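Local structure of glycosyl hydrolases family 2, sugar binding domain protein (Bacteroides uniformis str. 3978 T3 ii, 6D1P) at residues 44-49 / 121-126; 94-99 / 194-199; 105-110 / 139-144; 146-151 / 161-166; 200-205 / 226-231. The protein is a gut bacterial beta-glucuronidase that probably hydrolyses O-glycosidic bonds, like other family 2 glycoside hydrolases. One frame throughout, in Å; residues are numbered along the deposited sequence.

Contact 1: residues 44-49 / 121-126. With NA (sodium ion), chain L.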
# COMPACT_ATOMS: atom_id res chain seq x y z
N SER A 44 12.01 -10.15 -9.94
CA SER A 44 13.39 -10.64 -9.96
C SER A 44 14.26 -9.43 -10.22
O SER A 44 13.77 -8.37 -10.63
CB SER A 44 13.62 -11.69 -11.05
OG SER A 44 13.45 -11.11 -12.33
N ILE A 45 15.57 -9.58 -9.97
CA ILE A 45 16.47 -8.47 -10.27
C ILE A 45 16.50 -8.22 -11.77
O ILE A 45 16.69 -7.07 -12.22
CB ILE A 45 17.88 -8.73 -9.69
CG1 ILE A 45 18.79 -7.53 -9.94
CG2 ILE A 45 18.51 -9.98 -10.28
CD1 ILE A 45 18.24 -6.21 -9.46
N TRP A 46 16.28 -9.27 -12.58
CA TRP A 46 16.19 -9.06 -14.02
C TRP A 46 15.04 -8.13 -14.36
O TRP A 46 15.19 -7.21 -15.17
CB TRP A 46 16.03 -10.40 -14.75
CG TRP A 46 15.68 -10.22 -16.20
CD1 TRP A 46 14.55 -10.67 -16.84
CD2 TRP A 46 16.44 -9.52 -17.19
NE1 TRP A 46 14.57 -10.29 -18.17
CE2 TRP A 46 15.72 -9.59 -18.41
CE3 TRP A 46 17.67 -8.84 -17.17
CZ2 TRP A 46 16.19 -9.01 -19.59
CZ3 TRP A 46 18.13 -8.26 -18.34
CH2 TRP A 46 17.38 -8.35 -19.54
N GLU A 47 13.88 -8.34 -13.73
CA GLU A 47 12.73 -7.49 -13.99
C GLU A 47 13.02 -6.03 -13.63
O GLU A 47 12.45 -5.11 -14.23
CB GLU A 47 11.51 -8.00 -13.22
CG GLU A 47 10.20 -7.56 -13.85
CD GLU A 47 8.99 -7.87 -12.99
OE1 GLU A 47 9.00 -7.50 -11.78
OE2 GLU A 47 8.02 -8.47 -13.52
N VAL A 48 13.92 -5.80 -12.67
CA VAL A 48 14.30 -4.43 -12.33
C VAL A 48 15.21 -3.86 -13.40
O VAL A 48 15.16 -2.66 -13.71
CB VAL A 48 14.97 -4.40 -10.94
CG1 VAL A 48 15.59 -3.02 -10.62
CG2 VAL A 48 13.99 -4.84 -9.87
N MET A 49 16.05 -4.70 -13.98
CA MET A 49 17.11 -4.28 -14.88
C MET A 49 16.71 -4.34 -16.35
O MET A 49 17.38 -3.72 -17.18
CB MET A 49 18.35 -5.16 -14.65
CG MET A 49 19.03 -4.90 -13.30
SD MET A 49 19.70 -3.25 -13.32
CE MET A 49 20.28 -3.02 -11.64
N TYR A 121 22.63 -4.25 -5.52
CA TYR A 121 22.87 -4.94 -6.78
C TYR A 121 23.60 -4.02 -7.75
O TYR A 121 23.22 -2.87 -7.91
CB TYR A 121 21.57 -5.41 -7.41
CG TYR A 121 20.79 -6.42 -6.62
CD1 TYR A 121 20.00 -6.04 -5.53
CD2 TYR A 121 20.81 -7.77 -6.98
CE1 TYR A 121 19.28 -6.99 -4.82
CE2 TYR A 121 20.09 -8.71 -6.27
CZ TYR A 121 19.33 -8.33 -5.19
OH TYR A 121 18.61 -9.29 -4.51
N VAL A 122 24.65 -4.54 -8.37
CA VAL A 122 25.20 -4.01 -9.61
C VAL A 122 24.64 -4.85 -10.75
O VAL A 122 24.86 -6.07 -10.80
CB VAL A 122 26.74 -4.06 -9.61
CG1 VAL A 122 27.28 -3.78 -11.02
CG2 VAL A 122 27.33 -3.10 -8.58
N TYR A 123 23.92 -4.21 -11.67
CA TYR A 123 23.17 -4.94 -12.68
C TYR A 123 22.44 -6.13 -12.04
O TYR A 123 21.63 -5.92 -11.13
CB TYR A 123 24.11 -5.39 -13.81
CG TYR A 123 23.39 -5.89 -15.04
CD1 TYR A 123 23.76 -7.08 -15.65
CD2 TYR A 123 22.32 -5.18 -15.59
CE1 TYR A 123 23.10 -7.57 -16.77
CE2 TYR A 123 21.65 -5.65 -16.71
CZ TYR A 123 22.05 -6.85 -17.30
OH TYR A 123 21.40 -7.33 -18.42
N THR A 124 22.72 -7.37 -12.45
CA THR A 124 21.97 -8.51 -11.95
C THR A 124 22.70 -9.28 -10.87
O THR A 124 22.33 -10.42 -10.58
CB THR A 124 21.62 -9.47 -13.08
OG1 THR A 124 22.82 -10.05 -13.60
CG2 THR A 124 20.89 -8.73 -14.18
N THR A 125 23.72 -8.69 -10.27
CA THR A 125 24.58 -9.36 -9.31
C THR A 125 24.39 -8.71 -7.94
O THR A 125 24.59 -7.50 -7.80
CB THR A 125 26.04 -9.27 -9.75
OG1 THR A 125 26.16 -9.78 -11.09
CG2 THR A 125 26.93 -10.08 -8.82
N ARG A 126 24.03 -9.51 -6.94
CA ARG A 126 23.92 -8.97 -5.59
C ARG A 126 25.31 -8.79 -4.99
O ARG A 126 26.17 -9.66 -5.11
CB ARG A 126 23.09 -9.89 -4.71
CG ARG A 126 23.12 -9.48 -3.25
CD ARG A 126 21.75 -9.46 -2.60
NE ARG A 126 21.16 -10.78 -2.48
CZ ARG A 126 21.56 -11.70 -1.62
NH1 ARG A 126 20.96 -12.89 -1.61
NH2 ARG A 126 22.56 -11.45 -0.78
NA NA L . 13.31 -13.23 -13.96
O HOH W 1 15.49 -14.30 -13.67
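The ring of Y121 carries I45 over one face, with CD1 of I45 4.2 Å from the Y121 ring centroid in a CH-pi contact; the W91 ring also meets this tyrosine, planes at about 45°. At the edge of the W46 ring, near its plane, come OH of Y123, 3.4 Å from CZ3 of W46, and CG2 of T124. That same methyl lies above the centre of the Y123 ring, while CB and SD of M49 approach this ring obliquely, the sulfur 5.2 Å from the Y123 centroid in a Met-aromatic contact. I45 has CG1 anti to its backbone N (chi1 -177°), which carries the branch outward from the helix to CD2 of Y121 at 3.6 Å. A branched aliphatic suits the place, CG1 and CD1 meeting the Y121 ring while CG2 rests near O of T124; M49 bends at chi2 to lay CG and CE along the carbonyl O of Y123. Y123 and T124 occupy the corners of a type II' turn that joins strands 117-122 and 125-131. S44 is the helix N-cap: its OG accepts from N of E47 at 3.1 Å and also binds the sodium ion at 2.7 Å. Water 1 and O of D434 of the second subunit are further ligands. Here a capped helix packs on a beta hairpin of the family 2 sugar-binding beta sandwich, beside a metal site between subunits.

Contact 2: residues 94-99 / 194-199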
# COMPACT_ATOMS: atom_id res chain seq x y z
N THR A 94 19.17 3.41 -10.25
CA THR A 94 19.75 4.57 -10.92
C THR A 94 20.93 4.14 -11.78
O THR A 94 21.32 2.97 -11.82
CB THR A 94 20.20 5.64 -9.93
OG1 THR A 94 20.55 6.80 -10.67
CG2 THR A 94 21.45 5.19 -9.17
N MET A 95 21.53 5.13 -12.44
CA MET A 95 22.67 4.97 -13.34
C MET A 95 23.83 5.80 -12.80
O MET A 95 23.65 6.99 -12.52
CB MET A 95 22.30 5.46 -14.75
CG MET A 95 22.48 4.43 -15.83
SD MET A 95 21.32 3.08 -15.65
CE MET A 95 19.95 3.73 -16.64
N LEU A 96 25.01 5.20 -12.67
CA LEU A 96 26.15 5.90 -12.09
C LEU A 96 27.33 5.99 -13.05
O LEU A 96 27.71 4.99 -13.67
CB LEU A 96 26.62 5.24 -10.79
CG LEU A 96 25.71 5.33 -9.57
CD1 LEU A 96 26.49 4.88 -8.36
CD2 LEU A 96 25.14 6.73 -9.40
N ASN A 97 27.91 7.19 -13.15
CA ASN A 97 29.23 7.38 -13.74
C ASN A 97 30.27 7.06 -12.69
O ASN A 97 30.38 7.77 -11.69
CB ASN A 97 29.40 8.82 -14.23
CG ASN A 97 28.69 9.07 -15.52
OD1 ASN A 97 28.86 8.31 -16.48
ND2 ASN A 97 27.88 10.12 -15.57
N ILE A 98 31.04 6.00 -12.91
CA ILE A 98 32.01 5.52 -11.94
C ILE A 98 33.40 5.76 -12.50
O ILE A 98 33.85 5.05 -13.41
CB ILE A 98 31.76 4.04 -11.59
CG1 ILE A 98 30.52 3.96 -10.69
CG2 ILE A 98 32.97 3.42 -10.92
CD1 ILE A 98 30.17 2.58 -10.25
N GLU A 99 34.09 6.77 -11.95
CA GLU A 99 35.38 7.25 -12.43
C GLU A 99 36.38 7.18 -11.27
O GLU A 99 36.70 8.20 -10.66
CB GLU A 99 35.28 8.75 -12.99
CG GLU A 99 34.14 9.04 -14.01
CD GLU A 99 34.10 10.51 -14.48
OE1 GLU A 99 34.33 10.76 -15.68
OE2 GLU A 99 33.85 11.41 -13.64
N VAL A 194 23.40 8.12 0.86
CA VAL A 194 24.24 7.12 0.22
C VAL A 194 25.37 7.87 -0.48
O VAL A 194 25.13 8.89 -1.14
CB VAL A 194 23.44 6.25 -0.77
CG1 VAL A 194 24.33 5.18 -1.36
CG2 VAL A 194 22.26 5.62 -0.06
N ASN A 195 26.59 7.37 -0.33
CA ASN A 195 27.80 8.00 -0.85
C ASN A 195 28.53 7.07 -1.80
O ASN A 195 28.65 5.87 -1.53
CB ASN A 195 28.74 8.40 0.29
CG ASN A 195 28.07 9.27 1.32
OD1 ASN A 195 27.41 10.26 0.97
ND2 ASN A 195 28.18 8.89 2.58
N LEU A 196 29.00 7.63 -2.91
CA LEU A 196 29.97 6.95 -3.77
C LEU A 196 31.38 7.34 -3.31
O LEU A 196 31.68 8.53 -3.17
CB LEU A 196 29.75 7.35 -5.23
CG LEU A 196 30.65 6.68 -6.26
CD1 LEU A 196 30.42 5.18 -6.27
CD2 LEU A 196 30.39 7.29 -7.63
N VAL A 197 32.22 6.34 -3.04
CA VAL A 197 33.49 6.59 -2.37
C VAL A 197 34.60 5.78 -3.03
O VAL A 197 34.47 4.57 -3.22
CB VAL A 197 33.42 6.27 -0.86
CG1 VAL A 197 34.74 6.59 -0.17
CG2 VAL A 197 32.28 7.04 -0.20
N TYR A 198 35.69 6.47 -3.36
CA TYR A 198 36.88 5.87 -3.96
C TYR A 198 38.04 5.91 -2.98
O TYR A 198 38.24 6.92 -2.28
CB TYR A 198 37.29 6.62 -5.23
CG TYR A 198 36.22 6.86 -6.27
CD1 TYR A 198 35.69 5.81 -7.00
CD2 TYR A 198 35.78 8.15 -6.57
CE1 TYR A 198 34.74 6.02 -7.98
CE2 TYR A 198 34.82 8.37 -7.55
CZ TYR A 198 34.30 7.30 -8.25
OH TYR A 198 33.35 7.48 -9.23
N THR A 199 38.81 4.83 -2.92
CA THR A 199 39.99 4.74 -2.08
C THR A 199 41.09 4.01 -2.84
O THR A 199 40.81 3.25 -3.77
CB THR A 199 39.73 4.00 -0.76
OG1 THR A 199 39.16 2.72 -1.02
CG2 THR A 199 38.80 4.79 0.13
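Y198 lays its ring under the backbone of E99, whose carbonyl O stands 3.5 Å above the ring plane, displaced toward the rim. With CG anti to its own carbonyl carbon (chi1 -51°), the tyrosine reaches across from strand 194-199 to the chain that leaves strand 89-96. There its OH accepts a hydrogen bond from N of E99 at 2.9 Å, with an N-H...O angle of 154°. CG2 of I98 sits at the edge of the ring, 4.3 Å from CE1 of Y198, so one tyrosine serves both an apolar neighbour and a peptide N-H. Two residues earlier on the strand, L196 sends CD1 to CD1 of L96 at 4.5 Å, while its CD2 rests 4.1 Å from O of N97. These leucines belong to opposing sheets of the sugar-binding beta sandwich, where branched aliphatics fill the space between the layers. T107, on a neighbouring strand, packs against both L196 and Y198. A phenylalanine in place of Y198 would keep the ring but would probably leave N of E99 without this acceptor. Among long apolar contacts, the one directed bond probably does most to fix how the chain leaving strand 89-96 sits on Y198.

Contact 3: residues 105-110 / 139-144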
# COMPACT_ATOMS: atom_id res chain seq x y z
N GLY A 105 42.31 1.10 -7.50
CA GLY A 105 41.50 1.66 -6.44
C GLY A 105 40.24 0.85 -6.24
O GLY A 105 39.87 -0.00 -7.06
N ARG A 106 39.56 1.12 -5.13
CA ARG A 106 38.35 0.39 -4.78
C ARG A 106 37.17 1.36 -4.68
O ARG A 106 37.33 2.50 -4.23
CB ARG A 106 38.55 -0.39 -3.48
CG ARG A 106 39.74 -1.32 -3.57
CD ARG A 106 39.57 -2.56 -2.72
NE ARG A 106 38.43 -3.37 -3.13
CZ ARG A 106 38.44 -4.23 -4.15
NH1 ARG A 106 39.53 -4.37 -4.89
NH2 ARG A 106 37.35 -4.94 -4.43
N THR A 107 36.01 0.90 -5.14
CA THR A 107 34.81 1.72 -5.21
C THR A 107 33.74 1.11 -4.32
O THR A 107 33.40 -0.06 -4.47
CB THR A 107 34.27 1.85 -6.65
OG1 THR A 107 35.29 2.35 -7.52
CG2 THR A 107 33.10 2.82 -6.68
N CYS A 108 33.21 1.92 -3.41
CA CYS A 108 32.19 1.48 -2.47
C CYS A 108 31.00 2.41 -2.48
O CYS A 108 31.14 3.64 -2.57
CB CYS A 108 32.75 1.42 -1.04
SG CYS A 108 33.89 0.08 -0.82
N LEU A 109 29.81 1.82 -2.38
CA LEU A 109 28.64 2.55 -1.96
C LEU A 109 28.61 2.53 -0.44
O LEU A 109 28.71 1.46 0.17
CB LEU A 109 27.37 1.94 -2.53
CG LEU A 109 27.31 2.02 -4.06
CD1 LEU A 109 26.08 1.30 -4.56
CD2 LEU A 109 27.29 3.47 -4.49
N GLU A 110 28.54 3.70 0.16
CA GLU A 110 28.50 3.85 1.60
C GLU A 110 27.09 4.23 2.01
O GLU A 110 26.47 5.11 1.40
CB GLU A 110 29.47 4.94 2.05
CG GLU A 110 30.67 4.45 2.81
CD GLU A 110 31.37 5.57 3.54
OE1 GLU A 110 30.85 6.71 3.50
OE2 GLU A 110 32.42 5.32 4.16
N ALA A 139 29.14 -1.35 0.73
CA ALA A 139 29.14 -2.42 -0.26
C ALA A 139 30.26 -2.14 -1.25
O ALA A 139 30.27 -1.08 -1.89
CB ALA A 139 27.79 -2.54 -0.98
N ASP A 140 31.19 -3.09 -1.39
CA ASP A 140 32.33 -2.93 -2.27
C ASP A 140 31.93 -3.42 -3.66
O ASP A 140 31.81 -4.62 -3.89
CB ASP A 140 33.54 -3.70 -1.73
CG ASP A 140 34.85 -3.27 -2.37
OD1 ASP A 140 34.91 -3.24 -3.62
OD2 ASP A 140 35.82 -2.96 -1.63
N ILE A 141 31.72 -2.48 -4.59
CA ILE A 141 31.22 -2.84 -5.91
C ILE A 141 32.35 -2.94 -6.93
O ILE A 141 32.08 -3.06 -8.14
CB ILE A 141 30.15 -1.86 -6.38
CG1 ILE A 141 30.76 -0.48 -6.58
CG2 ILE A 141 29.01 -1.81 -5.38
CD1 ILE A 141 29.80 0.51 -7.13
N THR A 142 33.60 -2.95 -6.47
CA THR A 142 34.75 -2.81 -7.36
C THR A 142 34.80 -3.92 -8.40
O THR A 142 34.91 -3.66 -9.60
CB THR A 142 36.04 -2.78 -6.52
OG1 THR A 142 36.01 -1.64 -5.65
CG2 THR A 142 37.26 -2.69 -7.41
N GLU A 143 34.70 -5.17 -7.95
CA GLU A 143 34.84 -6.28 -8.89
C GLU A 143 33.62 -6.41 -9.80
O GLU A 143 33.77 -6.79 -10.97
CB GLU A 143 35.10 -7.58 -8.13
CG GLU A 143 36.58 -7.80 -7.86
CD GLU A 143 37.43 -7.45 -9.09
OE1 GLU A 143 38.04 -6.34 -9.12
OE2 GLU A 143 37.47 -8.27 -10.04
N ALA A 144 32.43 -6.07 -9.31
CA ALA A 144 31.24 -6.20 -10.15
C ALA A 144 31.19 -5.11 -11.21
O ALA A 144 30.70 -5.35 -12.33
CB ALA A 144 29.98 -6.17 -9.29
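D140 turns its carboxylate anti to the backbone N (chi1 -164°), and R106 bends at chi3 (62°), so that guanidinium and carboxylate meet side-on. The site is the junction where edge strand 137-140 of the sugar-binding beta sandwich passes into helix 142-149, and D140 makes an Asx turn there. NE of R106 gives OD2 of D140 a nearly straight bond of 3.0 Å, in the guanidinium plane and on the syn side of the oxygen; NH2 reaches OD1 of D140 at 3.1 Å, from above the carboxylate plane. CB of T142 covers one face of the guanidinium, 3.3 Å from NH2 of R106. The strands run antiparallel: L109 and A139 are a hydrogen-bonded pair, C108 and D140 a non-hydrogen-bonded one. Small A139 suits a spot packed against strand 125-131. Beyond the pair, N of I141 bonds to O of T107 at 2.9 Å, while CG1 of I141 passes CG2 of T107 at 4.0 Å in the apolar interior. T142, a beta-branched residue with a hydroxyl, takes over where the strand pairing ends: its OG1 accepts from N of T107 at 2.6 Å and donates to OD1 of D140 at 2.8 Å, and that oxygen thus receives R106 NH2, T142 N and T142 OG1.

Contact 4: residues 146-151 / 161-166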
# COMPACT_ATOMS: atom_id res chain seq x y z
N GLU A 146 33.85 -3.87 -12.64
CA GLU A 146 34.80 -4.39 -13.61
C GLU A 146 34.14 -5.45 -14.48
O GLU A 146 33.95 -5.23 -15.68
CB GLU A 146 36.04 -4.94 -12.89
CG GLU A 146 37.10 -5.50 -13.83
CD GLU A 146 37.49 -4.52 -14.93
OE1 GLU A 146 37.68 -3.31 -14.62
OE2 GLU A 146 37.59 -4.95 -16.11
N ALA A 147 33.75 -6.58 -13.88
CA ALA A 147 33.16 -7.66 -14.65
C ALA A 147 31.99 -7.19 -15.49
O ALA A 147 31.67 -7.81 -16.51
CB ALA A 147 32.70 -8.80 -13.75
N PHE A 148 31.34 -6.09 -15.10
CA PHE A 148 30.25 -5.57 -15.91
C PHE A 148 30.77 -4.74 -17.08
O PHE A 148 30.21 -4.82 -18.18
CB PHE A 148 29.32 -4.74 -15.05
CG PHE A 148 28.23 -4.07 -15.82
CD1 PHE A 148 27.14 -4.81 -16.27
CD2 PHE A 148 28.29 -2.71 -16.11
CE1 PHE A 148 26.13 -4.19 -16.99
CE2 PHE A 148 27.28 -2.10 -16.83
CZ PHE A 148 26.20 -2.84 -17.27
N ARG A 149 31.82 -3.95 -16.87
CA ARG A 149 32.40 -3.23 -18.00
C ARG A 149 32.91 -4.18 -19.07
O ARG A 149 32.88 -3.85 -20.26
CB ARG A 149 33.52 -2.30 -17.51
CG ARG A 149 33.04 -0.90 -17.18
CD ARG A 149 33.92 -0.25 -16.10
NE ARG A 149 33.49 1.11 -15.81
CZ ARG A 149 34.01 1.89 -14.86
NH1 ARG A 149 35.00 1.44 -14.09
NH2 ARG A 149 33.54 3.13 -14.68
N ARG A 150 33.35 -5.38 -18.67
CA ARG A 150 33.82 -6.41 -19.59
C ARG A 150 32.67 -7.13 -20.27
O ARG A 150 32.79 -8.32 -20.60
CB ARG A 150 34.70 -7.43 -18.86
CG ARG A 150 35.99 -6.86 -18.31
CD ARG A 150 36.43 -7.63 -17.06
NE ARG A 150 37.07 -8.92 -17.33
CZ ARG A 150 38.25 -9.28 -16.82
NH1 ARG A 150 38.90 -8.45 -16.01
NH2 ARG A 150 38.78 -10.47 -17.11
N THR A 151 31.55 -6.45 -20.48
CA THR A 151 30.39 -6.95 -21.20
C THR A 151 29.92 -5.91 -22.20
O THR A 151 30.10 -4.70 -21.97
CB THR A 151 29.24 -7.29 -20.25
OG1 THR A 151 28.77 -6.09 -19.63
CG2 THR A 151 29.69 -8.26 -19.17
N LYS A 161 27.76 3.82 -18.42
CA LYS A 161 27.35 4.01 -17.04
C LYS A 161 26.97 2.67 -16.41
O LYS A 161 26.84 1.65 -17.09
CB LYS A 161 26.19 5.00 -16.96
CG LYS A 161 26.58 6.40 -17.42
CD LYS A 161 25.38 7.28 -17.72
CE LYS A 161 24.99 8.14 -16.53
NZ LYS A 161 24.18 9.32 -16.97
N ILE A 162 26.81 2.66 -15.09
CA ILE A 162 26.64 1.43 -14.32
C ILE A 162 25.24 1.42 -13.71
O ILE A 162 24.87 2.38 -13.03
CB ILE A 162 27.70 1.28 -13.21
CG1 ILE A 162 29.10 1.50 -13.79
CG2 ILE A 162 27.62 -0.10 -12.58
CD1 ILE A 162 29.44 0.56 -14.92
N PRO A 163 24.46 0.36 -13.91
CA PRO A 163 23.14 0.30 -13.28
C PRO A 163 23.18 -0.25 -11.85
O PRO A 163 23.74 -1.32 -11.58
CB PRO A 163 22.34 -0.63 -14.21
CG PRO A 163 23.37 -1.28 -15.14
CD PRO A 163 24.74 -0.86 -14.68
N ILE A 164 22.58 0.51 -10.94
CA ILE A 164 22.54 0.20 -9.52
C ILE A 164 21.09 -0.01 -9.11
O ILE A 164 20.21 0.76 -9.50
CB ILE A 164 23.18 1.34 -8.70
CG1 ILE A 164 24.65 1.47 -9.06
CG2 ILE A 164 23.03 1.12 -7.18
CD1 ILE A 164 25.43 0.20 -8.83
N ALA A 165 20.83 -1.05 -8.33
CA ALA A 165 19.52 -1.21 -7.71
C ALA A 165 19.71 -1.60 -6.26
O ALA A 165 20.65 -2.33 -5.91
CB ALA A 165 18.66 -2.25 -8.44
N ILE A 166 18.82 -1.09 -5.41
CA ILE A 166 18.87 -1.34 -3.98
C ILE A 166 17.48 -1.69 -3.50
O ILE A 166 16.54 -0.91 -3.71
CB ILE A 166 19.41 -0.13 -3.21
CG1 ILE A 166 20.77 0.26 -3.77
CG2 ILE A 166 19.51 -0.48 -1.74
CD1 ILE A 166 21.25 1.58 -3.29
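K161 meets the helix by its backbone: its carbonyl O lies at the edge of the F148 ring, 3.8 Å from CE2 of F148. Its CB points away from the helix, as suits a lysine that is partly exposed. Next comes I162: with chi1 and chi2 both near -55°, it folds CD1 to the ring edge, 3.7 Å from CD2 of F148, and the two side chains pass in opposite directions. The same methyl also lies 4.2 Å from NE of R149. That arginine, extended from CG to NE, crosses the isoleucine at about a right angle; its NH2 points to the carbonyl O of I98, too closely for the details of that bond to be trusted. P163 follows, with its CD 3.6 Å from CE2 of F148, in an oblique approach beside those of I162 and K161. Proline is accommodated in the strand although it has no N-H, and its carbonyl O takes the backbone bond from Y123. A phenylalanine suits position 148, being flat and wholly apolar, with CG anti to the backbone N (chi1 176°), which carries the ring toward the strand; Y123 and F158 also touch it. Beyond P163, I164 packs on L96 and V122, and A165 lies beneath helix 45-49. The contact joins the last turn of helix 142-149 to a central strand of the larger sheet in the sugar-binding beta sandwich.

Contact 5: residues 200-205 / 226-231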
# COMPACT_ATOMS: atom_id res chain seq x y z
N PRO A 200 42.35 4.23 -2.46
CA PRO A 200 43.46 3.47 -3.07
C PRO A 200 43.42 2.00 -2.68
O PRO A 200 42.71 1.58 -1.77
CB PRO A 200 44.71 4.16 -2.51
CG PRO A 200 44.26 5.48 -2.07
CD PRO A 200 42.86 5.31 -1.60
N ALA A 201 44.23 1.21 -3.40
CA ALA A 201 44.39 -0.20 -3.05
C ALA A 201 44.76 -0.37 -1.59
O ALA A 201 44.34 -1.33 -0.93
CB ALA A 201 45.45 -0.84 -3.94
N VAL A 202 45.56 0.55 -1.06
CA VAL A 202 45.90 0.59 0.36
C VAL A 202 45.36 1.91 0.90
O VAL A 202 45.54 2.96 0.28
CB VAL A 202 47.41 0.44 0.58
CG1 VAL A 202 47.78 0.74 2.03
CG2 VAL A 202 47.86 -0.97 0.21
N HIS A 203 44.70 1.84 2.06
CA HIS A 203 43.79 2.88 2.51
C HIS A 203 43.65 2.76 4.02
O HIS A 203 43.97 1.73 4.60
CB HIS A 203 42.42 2.73 1.85
CG HIS A 203 41.88 1.34 1.94
ND1 HIS A 203 42.00 0.42 0.91
CD2 HIS A 203 41.29 0.68 2.96
CE1 HIS A 203 41.48 -0.73 1.29
NE2 HIS A 203 41.05 -0.61 2.53
N PHE A 204 43.13 3.82 4.63
CA PHE A 204 42.79 3.74 6.04
C PHE A 204 41.52 2.91 6.21
O PHE A 204 40.51 3.17 5.54
CB PHE A 204 42.58 5.14 6.63
CG PHE A 204 43.70 6.08 6.32
CD1 PHE A 204 44.95 5.90 6.89
CD2 PHE A 204 43.50 7.15 5.47
CE1 PHE A 204 45.99 6.77 6.60
CE2 PHE A 204 44.53 8.03 5.18
CZ PHE A 204 45.78 7.84 5.75
N GLU A 205 41.58 1.91 7.08
CA GLU A 205 40.38 1.17 7.43
C GLU A 205 39.73 1.74 8.69
O GLU A 205 38.54 2.07 8.69
CB GLU A 205 40.71 -0.32 7.60
CG GLU A 205 39.52 -1.24 7.34
CD GLU A 205 39.92 -2.57 6.71
OE1 GLU A 205 39.70 -2.74 5.49
OE2 GLU A 205 40.48 -3.43 7.43
N ILE A 226 45.69 2.97 14.27
CA ILE A 226 45.39 3.11 12.85
C ILE A 226 45.53 1.75 12.19
O ILE A 226 46.56 1.09 12.33
CB ILE A 226 46.32 4.12 12.17
CG1 ILE A 226 46.04 5.53 12.70
CG2 ILE A 226 46.17 4.06 10.65
CD1 ILE A 226 46.67 6.60 11.89
N ALA A 227 44.50 1.35 11.43
CA ALA A 227 44.49 0.08 10.72
C ALA A 227 44.35 0.32 9.22
O ALA A 227 43.60 1.20 8.79
CB ALA A 227 43.34 -0.79 11.21
N PHE A 228 45.07 -0.48 8.43
CA PHE A 228 45.13 -0.33 6.99
C PHE A 228 44.52 -1.53 6.27
O PHE A 228 44.76 -2.68 6.67
CB PHE A 228 46.58 -0.14 6.50
CG PHE A 228 47.16 1.20 6.84
CD1 PHE A 228 47.90 1.38 8.00
CD2 PHE A 228 46.98 2.29 5.99
CE1 PHE A 228 48.44 2.62 8.32
CE2 PHE A 228 47.52 3.53 6.29
CZ PHE A 228 48.25 3.69 7.46
N GLY A 229 43.76 -1.26 5.21
CA GLY A 229 43.31 -2.28 4.30
C GLY A 229 44.20 -2.35 3.07
O GLY A 229 44.87 -1.38 2.72
N GLY A 230 44.18 -3.48 2.41
CA GLY A 230 45.28 -3.80 1.53
C GLY A 230 46.39 -4.40 2.38
O GLY A 230 46.20 -4.71 3.56
N LEU A 231 47.56 -4.54 1.76
CA LEU A 231 48.70 -5.28 2.33
C LEU A 231 48.42 -6.79 2.33
O LEU A 231 48.91 -7.53 1.48
CB LEU A 231 49.04 -4.81 3.74
CG LEU A 231 48.96 -3.31 3.97
CD1 LEU A 231 49.16 -2.94 5.43
CD2 LEU A 231 49.98 -2.64 3.09
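At the open end of the beta hairpin formed by strands 203-213 and 219-229, H203 and G229 make an antiparallel hydrogen-bonded pair: N of H203 reaches O of G229 at 3.3 Å, and N of G229 returns to O of H203 at 3.1 Å. Two residues further, N of E205 bonds to O of A227 at 2.7 Å. The imidazole of H203 lies flat over G229, whose carbonyl O is 3.7 Å above the ring centre; a beta carbon on this glycine would collide with NE2 of H203. In its own plane the ring points ND1 at O of P200, a bond of 3.0 Å. Were H203 an alanine, the P200 carbonyl would probably lose this donor and the G229 peptide its cover. The hairpin belongs to the immunoglobulin-like domain that follows the sugar-binding one, and F204 and F228 face its interior as a non-hydrogen-bonded pair. Their rings point the same way and meet obliquely, planes 42° apart, with CD1 of F204 3.5 Å from CE2 of F228; L290 and F241 are further neighbours. G230 adopts a positive phi where a beta carbon would strike its preceding carbonyl, and CG2 of V202 packs against CD2 of L231 at 3.9 Å.

In the fold
Contacts 1 to 4 all lie in the sugar-binding beta sandwich, whereas contact 5 lies in the immunoglobulin-like domain that follows. Contacts 1, 2 and 4 share the six-stranded sheet, where strand 162-169 runs between 89-96 and 117-122; contacts 2 and 3 meet in the four-stranded sheet through neighbouring strands 194-199 and 106-111, their centres about 8 Å apart. Helix 142-149 serves both contact 3 and contact 4, whose centres are about 11 Å apart. Along the chain, contact 2 encloses contacts 3 and 4, and contact 1 crosses contacts 2 and 3, so neighbouring parts of the sandwich are built from residues far apart in sequence; contact 2 itself spans the two sheets. Residues 200-205 directly continue 194-199, linking the domains.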